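Local atomic coordinates of endoglucanase (Clostridium thermocellum, PDB entry 2YIK), a protein that probably hydrolyses internal beta-1,4-glucosidic bonds of cellulose, as a glycoside hydrolase family 9 endoglucanase. Residues L44-G57 with T148-F161. Sequence-based numbering, arbitrary orientation.
Sequences LQYSMFFYDANMCG and TGQAVHAEVILRYF. With ZN (zinc ion), chain E.
With CG trans to the backbone nitrogen (chi1 -166°), His153 reaches out from helix 151-161 toward Met48, which, with its own CG opposite the carbonyl carbon and the chain bent at its last torsion, carries SD and CE to Ala154 and Gln150. This is helix-on-helix packing inside the (alpha/alpha)6 barrel expected of family 9 glycoside hydrolases: the axes of the segments 49-54 and 151-161 approach to 10.3 Å at a crossing angle of 38°. A CH-pi contact is supported by Met48 CB standing 3.8 Å from the centroid of the His153 ring, over its face. The same imidazole turns an edge to the face of Phe49, a T-shaped pair with centroids 4.9 Å apart. Beyond CB, Met48 SD rests 3.7 Å from Ala154 CB, and the methyl meets Gln150 CB. Gln150, the N-cap residue, folds its amide back onto Thr148 O through NE2 (3.0 Å), and a water accepts from that nitrogen and, weakly, from Gln45 NE2. Gln45 OE1 is hydrogen-bonded to the backbone N of Asp524.

Further along, Tyr51 CB packs on Ile157 CG1 at 3.8 Å, while its OH is hydrogen-bonded to the backbone O of Ile499. Met55 makes a Met-aromatic contact: SD stands 4.6 Å from the centroid of the Tyr160 ring, almost on the normal. At this end the contact adjoins the zinc site, where Cys56 SG binds the ion together with Cys72, His73 and His115. The helix is tied to this zinc-binding residue through the backbone, for Tyr160 OH donates a 2.6 Å hydrogen bond to Cys56 O, approaching from above the carbonyl plane, 39° out of it.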
loop_
_atom_site.group_PDB
_atom_site.type_symbol
_atom_site.label_atom_id
_atom_site.label_comp_id
_atom_site.label_asym_id
_atom_site.label_seq_id
_atom_site.Cartn_x
_atom_site.Cartn_y
_atom_site.Cartn_z
ATOM N N LEU A 44 14.928 -5.839 -5.013
ATOM C CA LEU A 44 14.336 -4.508 -4.914
ATOM C C LEU A 44 13.965 -4.034 -6.315
ATOM O O LEU A 44 12.840 -3.593 -6.565
ATOM C CB LEU A 44 15.331 -3.522 -4.286
ATOM C CG LEU A 44 14.892 -2.053 -4.282
ATOM C CD1 LEU A 44 13.580 -1.923 -3.515
ATOM C CD2 LEU A 44 15.966 -1.174 -3.647
ATOM N N GLN A 45 14.923 -4.128 -7.232
ATOM C CA GLN A 45 14.694 -3.718 -8.609
ATOM C C GLN A 45 13.457 -4.391 -9.180
ATOM O O GLN A 45 12.539 -3.724 -9.662
ATOM C CB GLN A 45 15.908 -4.064 -9.473
ATOM C CG GLN A 45 15.640 -3.991 -10.962
ATOM C CD GLN A 45 16.798 -4.530 -11.796
ATOM O OE1 GLN A 45 17.401 -5.550 -11.456
ATOM N NE2 GLN A 45 17.098 -3.856 -12.901
ATOM N N TYR A 46 13.438 -5.717 -9.126
ATOM C CA TYR A 46 12.314 -6.481 -9.644
ATOM C C TYR A 46 10.981 -6.192 -8.953
ATOM O O TYR A 46 9.952 -6.078 -9.617
ATOM C CB TYR A 46 12.614 -7.981 -9.554
ATOM C CG TYR A 46 13.417 -8.535 -10.714
ATOM C CD1 TYR A 46 14.593 -7.917 -11.132
ATOM C CD2 TYR A 46 13.008 -9.690 -11.379
ATOM C CE1 TYR A 46 15.343 -8.432 -12.181
ATOM C CE2 TYR A 46 13.750 -10.217 -12.433
ATOM C CZ TYR A 46 14.918 -9.583 -12.828
ATOM O OH TYR A 46 15.669 -10.105 -13.859
ATOM N N SER A 47 11.000 -6.063 -7.628
ATOM C CA SER A 47 9.768 -5.838 -6.864
ATOM C C SER A 47 8.830 -4.747 -7.380
ATOM O O SER A 47 7.613 -4.914 -7.335
ATOM C CB SER A 47 10.085 -5.569 -5.380
ATOM O OG SER A 47 10.650 -4.287 -5.171
ATOM N N MET A 48 9.378 -3.641 -7.874
ATOM C CA MET A 48 8.530 -2.550 -8.349
ATOM C C MET A 48 7.849 -2.782 -9.684
ATOM O O MET A 48 6.838 -2.143 -9.984
ATOM C CB MET A 48 9.320 -1.238 -8.386
ATOM C CG MET A 48 9.620 -0.712 -6.998
ATOM S SD MET A 48 10.652 0.764 -6.924
ATOM C CE MET A 48 12.243 0.047 -6.945
ATOM N N PHE A 49 8.378 -3.699 -10.484
ATOM C CA PHE A 49 7.783 -3.960 -11.787
ATOM C C PHE A 49 6.358 -4.474 -11.739
ATOM O O PHE A 49 5.646 -4.398 -12.736
ATOM C CB PHE A 49 8.672 -4.904 -12.592
ATOM C CG PHE A 49 9.831 -4.209 -13.222
ATOM C CD1 PHE A 49 9.712 -3.629 -14.485
ATOM C CD2 PHE A 49 11.023 -4.066 -12.527
ATOM C CE1 PHE A 49 10.771 -2.907 -15.036
ATOM C CE2 PHE A 49 12.079 -3.353 -13.063
ATOM C CZ PHE A 49 11.957 -2.773 -14.323
ATOM N N PHE A 50 5.931 -4.983 -10.588
ATOM C CA PHE A 50 4.557 -5.453 -10.486
ATOM C C PHE A 50 3.647 -4.248 -10.631
ATOM O O PHE A 50 2.559 -4.341 -11.191
ATOM C CB PHE A 50 4.261 -6.108 -9.136
ATOM C CG PHE A 50 2.809 -6.480 -8.978
ATOM C CD1 PHE A 50 2.280 -7.570 -9.659
ATOM C CD2 PHE A 50 1.961 -5.717 -8.175
ATOM C CE1 PHE A 50 0.924 -7.867 -9.578
ATOM C CE2 PHE A 50 0.608 -6.005 -8.089
ATOM C CZ PHE A 50 0.089 -7.093 -8.777
ATOM N N TYR A 51 4.095 -3.109 -10.124
ATOM C CA TYR A 51 3.282 -1.913 -10.208
ATOM C C TYR A 51 3.145 -1.454 -11.652
ATOM O O TYR A 51 2.071 -1.012 -12.060
ATOM C CB TYR A 51 3.865 -0.837 -9.292
ATOM C CG TYR A 51 3.705 -1.244 -7.844
ATOM C CD1 TYR A 51 2.439 -1.295 -7.254
ATOM C CD2 TYR A 51 4.799 -1.677 -7.094
ATOM C CE1 TYR A 51 2.265 -1.777 -5.953
ATOM C CE2 TYR A 51 4.639 -2.162 -5.796
ATOM C CZ TYR A 51 3.369 -2.215 -5.232
ATOM O OH TYR A 51 3.199 -2.739 -3.971
ATOM N N ASP A 52 4.210 -1.590 -12.437
ATOM C CA ASP A 52 4.135 -1.206 -13.842
ATOM C C ASP A 52 3.093 -2.069 -14.545
ATOM O O ASP A 52 2.397 -1.603 -15.449
ATOM C CB ASP A 52 5.483 -1.395 -14.541
ATOM C CG ASP A 52 6.567 -0.512 -13.966
ATOM O OD1 ASP A 52 6.797 -0.588 -12.739
ATOM O OD2 ASP A 52 7.189 0.252 -14.739
ATOM N N ALA A 53 2.983 -3.327 -14.121
ATOM C CA ALA A 53 2.036 -4.254 -14.726
ATOM C C ALA A 53 0.590 -3.944 -14.377
ATOM O O ALA A 53 -0.322 -4.398 -15.067
ATOM C CB ALA A 53 2.373 -5.686 -14.321
ATOM N N ASN A 54 0.378 -3.177 -13.310
ATOM C CA ASN A 54 -0.976 -2.826 -12.889
ATOM C C ASN A 54 -1.378 -1.374 -13.125
ATOM O O ASN A 54 -2.460 -0.963 -12.711
ATOM C CB ASN A 54 -1.199 -3.157 -11.403
ATOM C CG ASN A 54 -1.510 -4.631 -11.160
ATOM O OD1 ASN A 54 -2.221 -4.983 -10.214
ATOM N ND2 ASN A 54 -0.964 -5.495 -12.000
ATOM N N MET A 55 -0.520 -0.589 -13.771
ATOM C CA MET A 55 -0.872 0.803 -14.046
ATOM C C MET A 55 -2.150 0.857 -14.887
ATOM O O MET A 55 -2.352 0.057 -15.796
ATOM C CB MET A 55 0.275 1.518 -14.754
ATOM C CG MET A 55 1.446 1.770 -13.820
ATOM S SD MET A 55 2.817 2.643 -14.589
ATOM C CE MET A 55 3.733 3.151 -13.124
ATOM N N CYS A 56 -3.004 1.820 -14.571
ATOM C CA CYS A 56 -4.293 1.961 -15.225
ATOM C C CYS A 56 -4.518 3.373 -15.772
ATOM O O CYS A 56 -3.902 4.333 -15.310
ATOM C CB CYS A 56 -5.369 1.601 -14.190
ATOM S SG CYS A 56 -7.092 1.661 -14.694
ATOM N N GLY A 57 -5.387 3.492 -16.773
ATOM C CA GLY A 57 -5.698 4.801 -17.326
ATOM C C GLY A 57 -5.013 5.260 -18.597
ATOM O O GLY A 57 -4.484 4.463 -19.369
ATOM N N THR A 148 21.171 1.763 -5.462
ATOM C CA THR A 148 20.909 0.743 -6.472
ATOM C C THR A 148 20.308 1.284 -7.762
ATOM O O THR A 148 19.945 0.513 -8.649
ATOM C CB THR A 148 19.966 -0.352 -5.940
ATOM O OG1 THR A 148 18.774 0.256 -5.428
ATOM C CG2 THR A 148 20.644 -1.162 -4.841
ATOM N N GLY A 149 20.200 2.606 -7.858
ATOM C CA GLY A 149 19.647 3.218 -9.055
ATOM C C GLY A 149 18.171 2.931 -9.251
ATOM O O GLY A 149 17.668 2.971 -10.377
ATOM N N GLN A 150 17.461 2.659 -8.157
ATOM C CA GLN A 150 16.037 2.351 -8.247
ATOM C C GLN A 150 15.109 3.442 -7.699
ATOM O O GLN A 150 13.893 3.248 -7.631
ATOM C CB GLN A 150 15.750 1.030 -7.523
ATOM C CG GLN A 150 16.573 -0.159 -8.024
ATOM C CD GLN A 150 16.420 -0.384 -9.514
ATOM O OE1 GLN A 150 15.305 -0.535 -10.016
ATOM N NE2 GLN A 150 17.544 -0.411 -10.235
ATOM N N ALA A 151 15.673 4.584 -7.317
ATOM C CA ALA A 151 14.870 5.669 -6.760
ATOM C C ALA A 151 13.932 6.289 -7.788
ATOM O O ALA A 151 12.779 6.605 -7.476
ATOM C CB ALA A 151 15.777 6.736 -6.154
ATOM N N VAL A 152 14.412 6.457 -9.016
ATOM C CA VAL A 152 13.581 7.037 -10.060
ATOM C C VAL A 152 12.336 6.182 -10.295
ATOM O O VAL A 152 11.228 6.710 -10.417
ATOM C CB VAL A 152 14.366 7.201 -11.385
ATOM C CG1 VAL A 152 13.419 7.625 -12.509
ATOM C CG2 VAL A 152 15.461 8.246 -11.205
ATOM N N HIS A 153 12.518 4.864 -10.345
ATOM C CA HIS A 153 11.406 3.930 -10.561
ATOM C C HIS A 153 10.380 4.094 -9.432
ATOM O O HIS A 153 9.176 4.165 -9.675
ATOM C CB HIS A 153 11.933 2.491 -10.579
ATOM C CG HIS A 153 10.960 1.485 -11.117
ATOM N ND1 HIS A 153 9.663 1.802 -11.461
ATOM C CD2 HIS A 153 11.104 0.161 -11.373
ATOM C CE1 HIS A 153 9.050 0.718 -11.906
ATOM N NE2 HIS A 153 9.901 -0.289 -11.862
ATOM N N ALA A 154 10.867 4.162 -8.197
ATOM C CA ALA A 154 9.999 4.329 -7.034
ATOM C C ALA A 154 9.188 5.624 -7.115
ATOM O O ALA A 154 7.983 5.633 -6.853
ATOM C CB ALA A 154 10.832 4.323 -5.759
ATOM N N GLU A 155 9.849 6.717 -7.484
ATOM C CA GLU A 155 9.161 7.993 -7.575
ATOM C C GLU A 155 8.095 8.001 -8.674
ATOM O O GLU A 155 7.039 8.614 -8.508
ATOM C CB GLU A 155 10.179 9.126 -7.751
ATOM C CG GLU A 155 11.071 9.286 -6.512
ATOM C CD GLU A 155 11.950 10.521 -6.559
ATOM O OE1 GLU A 155 11.905 11.237 -7.575
ATOM O OE2 GLU A 155 12.690 10.776 -5.579
ATOM N N VAL A 156 8.344 7.299 -9.778
ATOM C CA VAL A 156 7.355 7.247 -10.851
ATOM C C VAL A 156 6.101 6.518 -10.369
ATOM O O VAL A 156 4.971 6.929 -10.669
ATOM C CB VAL A 156 7.909 6.534 -12.106
ATOM C CG1 VAL A 156 6.794 6.310 -13.116
ATOM C CG2 VAL A 156 9.016 7.383 -12.734
ATOM N N ILE A 157 6.302 5.437 -9.620
ATOM C CA ILE A 157 5.183 4.664 -9.090
ATOM C C ILE A 157 4.429 5.480 -8.037
ATOM O O ILE A 157 3.206 5.535 -8.067
ATOM C CB ILE A 157 5.649 3.321 -8.448
ATOM C CG1 ILE A 157 5.983 2.294 -9.529
ATOM C CG2 ILE A 157 4.541 2.744 -7.586
ATOM C CD1 ILE A 157 6.929 2.809 -10.582
ATOM N N LEU A 158 5.159 6.120 -7.124
ATOM C CA LEU A 158 4.520 6.917 -6.078
ATOM C C LEU A 158 3.767 8.129 -6.626
ATOM O O LEU A 158 2.737 8.520 -6.078
ATOM C CB LEU A 158 5.553 7.339 -5.034
ATOM C CG LEU A 158 6.084 6.155 -4.213
ATOM C CD1 LEU A 158 7.333 6.546 -3.464
ATOM C CD2 LEU A 158 4.998 5.670 -3.250
ATOM N N ARG A 159 4.275 8.722 -7.705
ATOM C CA ARG A 159 3.599 9.857 -8.323
ATOM C C ARG A 159 2.319 9.365 -8.986
ATOM O O ARG A 159 1.286 10.035 -8.934
ATOM C CB ARG A 159 4.484 10.524 -9.382
ATOM C CG ARG A 159 5.520 11.490 -8.831
ATOM C CD ARG A 159 6.442 11.976 -9.947
ATOM N NE ARG A 159 7.459 12.921 -9.482
ATOM C CZ ARG A 159 7.251 14.224 -9.297
ATOM N NH1 ARG A 159 6.056 14.756 -9.538
ATOM N NH2 ARG A 159 8.245 14.996 -8.884
ATOM N N TYR A 160 2.380 8.188 -9.604
ATOM C CA TYR A 160 1.206 7.646 -10.264
ATOM C C TYR A 160 0.098 7.335 -9.257
ATOM O O TYR A 160 -1.082 7.533 -9.558
ATOM C CB TYR A 160 1.562 6.391 -11.067
ATOM C CG TYR A 160 0.695 6.204 -12.303
ATOM C CD1 TYR A 160 0.839 7.044 -13.411
ATOM C CD2 TYR A 160 -0.272 5.198 -12.358
ATOM C CE1 TYR A 160 0.045 6.890 -14.543
ATOM C CE2 TYR A 160 -1.071 5.032 -13.487
ATOM C CZ TYR A 160 -0.911 5.884 -14.576
ATOM O OH TYR A 160 -1.708 5.741 -15.691
ATOM N N PHE A 161 0.468 6.848 -8.070
ATOM C CA PHE A 161 -0.517 6.545 -7.018
ATOM C C PHE A 161 -1.160 7.835 -6.518
ATOM O O PHE A 161 -2.372 8.007 -6.559
ATOM C CB PHE A 161 0.133 5.893 -5.786
ATOM C CG PHE A 161 0.130 4.390 -5.791
ATOM C CD1 PHE A 161 -1.060 3.668 -5.695
ATOM C CD2 PHE A 161 1.332 3.694 -5.825
ATOM C CE1 PHE A 161 -1.042 2.271 -5.628
ATOM C CE2 PHE A 161 1.362 2.310 -5.760
ATOM C CZ PHE A 161 0.173 1.591 -5.661
HETATM ZN ZN ZN E . -6.925 -0.112 -16.341
HETATM O O HOH W 1 17.534 -0.510 -13.329
#